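Local coordinates for protein histidine acid phosphatase (Hafnia alvei, PDB 4ARU) that belongs to branch 2 of the histidine phosphatase superfamily, a family of histidine acid phosphatases, at residues T81-Y86 with D293-N298; V87-D92 with L112-Q117. All blocks are in the same frame, centred on the assembly; numbering follows the deposited sequence.

Interaction 1. Residues T81-Y86 with D293-N298; sequences TPDAVY and DISPDN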
loop_
_atom_site.group_PDB
_atom_site.type_symbol
_atom_site.label_atom_id
_atom_site.label_comp_id
_atom_site.label_asym_id
_atom_site.label_seq_id
_atom_site.Cartn_x
_atom_site.Cartn_y
_atom_site.Cartn_z
ATOM N N THR A 81 16.758 -13.016 -17.849
ATOM C CA THR A 81 17.301 -14.252 -17.288
ATOM C C THR A 81 16.542 -14.488 -15.965
ATOM O O THR A 81 16.249 -13.563 -15.263
ATOM C CB THR A 81 18.804 -14.151 -17.079
ATOM O OG1 THR A 81 19.331 -15.461 -16.862
ATOM C CG2 THR A 81 19.157 -13.225 -15.891
ATOM N N PRO A 82 16.170 -15.735 -15.638
ATOM C CA PRO A 82 15.297 -15.836 -14.439
ATOM C C PRO A 82 15.892 -15.401 -13.093
ATOM O O PRO A 82 15.163 -14.948 -12.229
ATOM C CB PRO A 82 14.944 -17.325 -14.424
ATOM C CG PRO A 82 14.864 -17.622 -15.877
ATOM C CD PRO A 82 16.099 -16.962 -16.456
ATOM N N ASP A 83 17.207 -15.471 -12.920
ATOM C CA ASP A 83 17.896 -14.955 -11.726
ATOM C C ASP A 83 17.658 -13.447 -11.503
ATOM O O ASP A 83 17.709 -12.969 -10.410
ATOM C CB ASP A 83 19.412 -15.147 -11.894
ATOM C CG ASP A 83 19.902 -16.585 -11.624
ATOM O OD1 ASP A 83 19.215 -17.377 -10.988
ATOM O OD2 ASP A 83 21.009 -16.916 -12.060
ATOM N N ALA A 84 17.356 -12.736 -12.565
ATOM C CA ALA A 84 17.219 -11.269 -12.491
ATOM C C ALA A 84 15.973 -10.798 -11.791
ATOM O O ALA A 84 15.985 -9.732 -11.229
ATOM C CB ALA A 84 17.257 -10.662 -13.888
ATOM N N VAL A 85 14.902 -11.575 -11.851
ATOM C CA VAL A 85 13.597 -11.163 -11.378
ATOM C C VAL A 85 13.041 -12.151 -10.358
ATOM O O VAL A 85 13.087 -13.350 -10.576
ATOM C CB VAL A 85 12.600 -11.060 -12.535
ATOM C CG1 VAL A 85 11.250 -10.560 -12.043
ATOM C CG2 VAL A 85 13.155 -10.150 -13.635
ATOM N N TYR A 86 12.574 -11.642 -9.232
ATOM C CA TYR A 86 12.049 -12.447 -8.161
ATOM C C TYR A 86 10.842 -11.800 -7.568
ATOM O O TYR A 86 10.860 -10.633 -7.252
ATOM C CB TYR A 86 13.107 -12.673 -7.093
ATOM C CG TYR A 86 12.740 -13.618 -5.954
ATOM C CD1 TYR A 86 11.981 -13.220 -4.905
ATOM C CD2 TYR A 86 13.291 -14.866 -5.897
ATOM C CE1 TYR A 86 11.679 -14.088 -3.846
ATOM C CE2 TYR A 86 12.991 -15.753 -4.873
ATOM C CZ TYR A 86 12.184 -15.345 -3.836
ATOM O OH TYR A 86 11.920 -16.188 -2.766
ATOM N N ASP A 293 15.594 -19.269 -2.429
ATOM C CA ASP A 293 15.879 -19.426 -3.851
ATOM C C ASP A 293 16.159 -18.105 -4.594
ATOM O O ASP A 293 16.054 -18.085 -5.816
ATOM C CB ASP A 293 14.663 -20.152 -4.498
ATOM C CG ASP A 293 14.856 -20.489 -5.958
ATOM O OD1 ASP A 293 15.948 -20.949 -6.311
ATOM O OD2 ASP A 293 13.881 -20.318 -6.738
ATOM N N ILE A 294 16.409 -16.990 -3.900
ATOM C CA ILE A 294 16.691 -15.737 -4.604
ATOM C C ILE A 294 18.142 -15.754 -5.025
ATOM O O ILE A 294 18.976 -16.305 -4.311
ATOM C CB ILE A 294 16.353 -14.480 -3.754
ATOM C CG1 ILE A 294 16.327 -13.228 -4.652
ATOM C CG2 ILE A 294 17.307 -14.342 -2.564
ATOM C CD1 ILE A 294 15.625 -12.081 -3.982
ATOM N N SER A 295 18.432 -15.211 -6.202
ATOM C CA SER A 295 19.797 -15.203 -6.731
ATOM C C SER A 295 20.580 -14.071 -6.142
ATOM O O SER A 295 20.039 -12.981 -5.956
ATOM C CB SER A 295 19.784 -15.050 -8.252
ATOM O OG SER A 295 21.128 -15.006 -8.741
ATOM N N PRO A 296 21.871 -14.304 -5.890
ATOM C CA PRO A 296 22.752 -13.188 -5.625
ATOM C C PRO A 296 22.808 -12.124 -6.747
ATOM O O PRO A 296 23.183 -11.012 -6.471
ATOM C CB PRO A 296 24.127 -13.848 -5.439
ATOM C CG PRO A 296 23.828 -15.277 -5.151
ATOM C CD PRO A 296 22.562 -15.608 -5.837
ATOM N N ASP A 297 22.419 -12.467 -7.971
ATOM C CA ASP A 297 22.460 -11.573 -9.124
ATOM C C ASP A 297 21.075 -10.945 -9.392
ATOM O O ASP A 297 20.786 -10.477 -10.501
ATOM C CB ASP A 297 22.894 -12.363 -10.387
ATOM C CG ASP A 297 24.273 -13.036 -10.238
ATOM O OD1 ASP A 297 25.160 -12.451 -9.577
ATOM O OD2 ASP A 297 24.462 -14.157 -10.780
ATOM N N ASN A 298 20.195 -11.006 -8.402
ATOM C CA ASN A 298 18.846 -10.462 -8.550
ATOM C C ASN A 298 18.914 -8.978 -8.828
ATOM O O ASN A 298 19.719 -8.288 -8.177
ATOM C CB ASN A 298 18.036 -10.709 -7.281
ATOM C CG ASN A 298 16.661 -10.091 -7.356
ATOM O OD1 ASN A 298 16.423 -8.965 -6.852
ATOM N ND2 ASN A 298 15.794 -10.718 -8.094
HETATM O O HOH W 1 16.584 -13.907 -8.117
HETATM O O HOH W 2 22.252 -17.394 -8.964
HETATM O O HOH W 3 22.848 -15.270 -12.677
#

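Interaction 2. Residues V87-D92 with L112-Q117; sequences VWADVD and LAIHHQ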
loop_
_atom_site.group_PDB
_atom_site.type_symbol
_atom_site.label_atom_id
_atom_site.label_comp_id
_atom_site.label_asym_id
_atom_site.label_seq_id
_atom_site.Cartn_x
_atom_site.Cartn_y
_atom_site.Cartn_z
ATOM N N VAL A 87 9.772 -12.584 -7.383
ATOM C CA VAL A 87 8.555 -12.159 -6.735
ATOM C C VAL A 87 8.343 -12.909 -5.434
ATOM O O VAL A 87 8.330 -14.107 -5.434
ATOM C CB VAL A 87 7.283 -12.347 -7.635
ATOM C CG1 VAL A 87 6.054 -11.981 -6.845
ATOM C CG2 VAL A 87 7.388 -11.551 -8.919
ATOM N N TRP A 88 8.129 -12.165 -4.359
ATOM C CA TRP A 88 7.628 -12.703 -3.090
ATOM C C TRP A 88 6.239 -12.138 -2.848
ATOM O O TRP A 88 6.102 -10.939 -2.678
ATOM C CB TRP A 88 8.543 -12.407 -1.903
ATOM C CG TRP A 88 8.102 -13.142 -0.681
ATOM C CD1 TRP A 88 7.302 -12.674 0.347
ATOM C CD2 TRP A 88 8.281 -14.524 -0.417
ATOM N NE1 TRP A 88 7.028 -13.665 1.230
ATOM C CE2 TRP A 88 7.621 -14.809 0.813
ATOM C CE3 TRP A 88 8.994 -15.547 -1.042
ATOM C CZ2 TRP A 88 7.641 -16.073 1.403
ATOM C CZ3 TRP A 88 9.028 -16.787 -0.439
ATOM C CH2 TRP A 88 8.313 -17.062 0.740
ATOM N N ALA A 89 5.216 -12.980 -2.851
ATOM C CA ALA A 89 3.859 -12.542 -2.610
ATOM C C ALA A 89 3.367 -13.044 -1.278
ATOM O O ALA A 89 3.733 -14.138 -0.856
ATOM C CB ALA A 89 2.918 -13.080 -3.697
ATOM N N ASP A 90 2.493 -12.248 -0.641
ATOM C CA ASP A 90 1.788 -12.738 0.527
ATOM C C ASP A 90 0.863 -13.875 0.121
ATOM O O ASP A 90 0.601 -14.118 -1.046
ATOM C CB ASP A 90 1.000 -11.609 1.209
ATOM C CG ASP A 90 0.652 -11.893 2.676
ATOM O OD1 ASP A 90 1.084 -12.886 3.289
ATOM O OD2 ASP A 90 -0.101 -11.016 3.188
ATOM N N VAL A 91 0.339 -14.542 1.129
ATOM C CA VAL A 91 -0.387 -15.792 0.970
ATOM C C VAL A 91 -1.735 -15.687 0.265
ATOM O O VAL A 91 -2.229 -16.715 -0.222
ATOM C CB VAL A 91 -0.604 -16.494 2.317
ATOM C CG1 VAL A 91 0.729 -16.947 2.791
ATOM C CG2 VAL A 91 -1.317 -15.655 3.373
ATOM N N ASP A 92 -2.333 -14.494 0.266
ATOM C CA ASP A 92 -3.694 -14.353 -0.224
ATOM C C ASP A 92 -3.780 -14.527 -1.742
ATOM O O ASP A 92 -2.836 -14.297 -2.481
ATOM C CB ASP A 92 -4.239 -12.974 0.164
ATOM C CG ASP A 92 -4.221 -12.750 1.636
ATOM O OD1 ASP A 92 -4.805 -13.609 2.352
ATOM O OD2 ASP A 92 -3.550 -11.789 2.060
ATOM N N LEU A 112 8.327 -17.666 -15.878
ATOM C CA LEU A 112 8.682 -17.203 -14.549
ATOM C C LEU A 112 7.528 -17.528 -13.629
ATOM O O LEU A 112 6.397 -17.579 -14.053
ATOM C CB LEU A 112 8.932 -15.712 -14.575
ATOM C CG LEU A 112 10.076 -15.256 -15.492
ATOM C CD1 LEU A 112 10.225 -13.735 -15.554
ATOM C CD2 LEU A 112 11.381 -15.899 -15.068
ATOM N N ALA A 113 7.831 -17.730 -12.349
ATOM C CA ALA A 113 6.813 -18.065 -11.366
ATOM C C ALA A 113 7.119 -17.308 -10.122
ATOM O O ALA A 113 8.258 -16.980 -9.834
ATOM C CB ALA A 113 6.822 -19.561 -11.069
ATOM N N ILE A 114 6.085 -17.048 -9.345
ATOM C CA ILE A 114 6.260 -16.378 -8.057
ATOM C C ILE A 114 6.712 -17.311 -6.950
ATOM O O ILE A 114 6.676 -18.532 -7.079
ATOM C CB ILE A 114 4.940 -15.705 -7.598
ATOM C CG1 ILE A 114 3.880 -16.713 -7.195
ATOM C CG2 ILE A 114 4.392 -14.763 -8.671
ATOM C CD1 ILE A 114 2.707 -16.086 -6.465
ATOM N N HIS A 115 7.151 -16.693 -5.861
ATOM C CA HIS A 115 7.385 -17.374 -4.639
ATOM C C HIS A 115 6.454 -16.862 -3.554
ATOM O O HIS A 115 6.129 -15.689 -3.531
ATOM C CB HIS A 115 8.826 -17.164 -4.187
ATOM C CG HIS A 115 9.838 -17.696 -5.137
ATOM N ND1 HIS A 115 10.189 -17.048 -6.291
ATOM C CD2 HIS A 115 10.553 -18.829 -5.111
ATOM C CE1 HIS A 115 11.087 -17.755 -6.940
ATOM N NE2 HIS A 115 11.365 -18.833 -6.229
ATOM N N HIS A 116 6.112 -17.748 -2.615
ATOM C CA HIS A 116 5.290 -17.413 -1.455
ATOM C C HIS A 116 5.416 -18.456 -0.373
ATOM O O HIS A 116 6.001 -19.519 -0.553
ATOM C CB HIS A 116 3.802 -17.184 -1.865
ATOM C CG HIS A 116 3.097 -18.411 -2.343
ATOM N ND1 HIS A 116 2.603 -19.365 -1.479
ATOM C CD2 HIS A 116 2.777 -18.832 -3.586
ATOM C CE1 HIS A 116 2.016 -20.335 -2.172
ATOM N NE2 HIS A 116 2.117 -20.037 -3.455
ATOM N N GLN A 117 4.931 -18.123 0.812
ATOM C CA GLN A 117 5.021 -19.033 1.915
ATOM C C GLN A 117 4.295 -20.320 1.561
ATOM O O GLN A 117 3.208 -20.260 1.090
ATOM C CB GLN A 117 4.383 -18.384 3.151
ATOM C CG GLN A 117 4.290 -19.312 4.343
ATOM C CD GLN A 117 3.940 -18.568 5.603
ATOM O OE1 GLN A 117 4.810 -17.915 6.189
ATOM N NE2 GLN A 117 2.685 -18.585 5.981
HETATM O O HOH W 4 9.877 -15.130 -8.749
HETATM O O HOH W 5 3.773 -15.566 1.459
#

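Interaction 1. Residues T81-Y86 with D293-N298
No direct hydrogen bond joins Asp-83 to Ser-295 or Asn-298; three waters do most of the polar work between 81-86 and 293-298. One water, its oxygen 2.7 Å from Asp-83 O, donates to that carbonyl and accepts from Ser-295 N and, at greater length, from Asn-298 ND2. Another donates to both Asp-83 OD2 and Asp-297 OD2, which lie 4.6 Å apart, and so probably eases the repulsion between the two carboxylates. A third is bonded to Ser-295 OG and only weakly to Asp-83 OD2. Ser-295 OG, placed opposite the backbone N (chi1 178°), accepts from Asp-297 N at 3.0 Å, making an ST turn at the start of the type I turn 295-298. Asn-298 CA directs its hydrogen at Asp-83 O, with CA and O 3.3 Å apart. The apolar part is a CH-pi contact: Ile-294 CB sits over one face of the Tyr-86 ring, 4.0 Å from its centroid, while Ile-294 CG1 approaches Tyr-86 CD2 to 3.7 Å. The Tyr-86 hydroxyl bonds to Pro-292 O, and Asn-298 ND2 to Ile-300 O. Segment 293-298 is the loop leading into strand 300-305, beside the start of parallel strand 85-89, with Val-85 packed on helix 93-106.

Interaction 2. Residues V87-D92 with L112-Q117
Trp-88 pairs with His-115 in a parallel bridge whose two bonds come from the flanking Val-87 and Ala-89: His-115 N donates to Val-87 O (2.9 Å, N-H...O angle 152°), and Ala-89 N to His-115 O, also at 2.9 Å and straighter at 166°. One water accepts from Val-87 N, donates to Ala-113 O and lies in the plane of the His-115 ring at ND1; NE2 of that ring is probably bonded to Asp-293 OD2 in the modelled conformer. Another donates to Ala-89 O, 2.7 Å away, and accepts from Gln-117 N, bridging the strands where they separate. The six-membered ring of Trp-88 has His-116 CA over one face, 3.8 Å from the centroid; its NE1 is taken by Asp-124. Ile-114 CG2 lies 3.7 Å from Val-87 CG1, and Ile-114 CD1 meets Ala-89 CB. His-116 CG sits between the backbone N and the carbonyl carbon (chi1 67°), and ND1 donates to Gln-117 O at 2.8 Å. The nearest atoms of its side chain and an L(+)-tartaric acid, probably from the crystallisation liquor, are about 3 Å apart. Two direct bonds and two bridging waters therefore satisfy the facing backbone groups, while the Trp-88 ring lies over the backbone of 115-117.

In the fold
Interactions 1 and 2 have centres 14 Å apart and share strand 85-89, interaction 1 at its entry and interaction 2 further along. In the chain, interaction 2 is nested within the span closed by interaction 1: 112-117 follows 87-92 after helix 93-106, whereas 293-298 arrives much later, just before strand 300-305. Strand 85-89 lies between parallel neighbours 115-116 and 300-305 in the mixed sheet, with the first joined through a beta-alpha-beta crossover. The contacts meet at His-115, whose ring stacks on Tyr-86. Near and distant parts of the chain are thereby tied together around one strand of the histidine phosphatase fold.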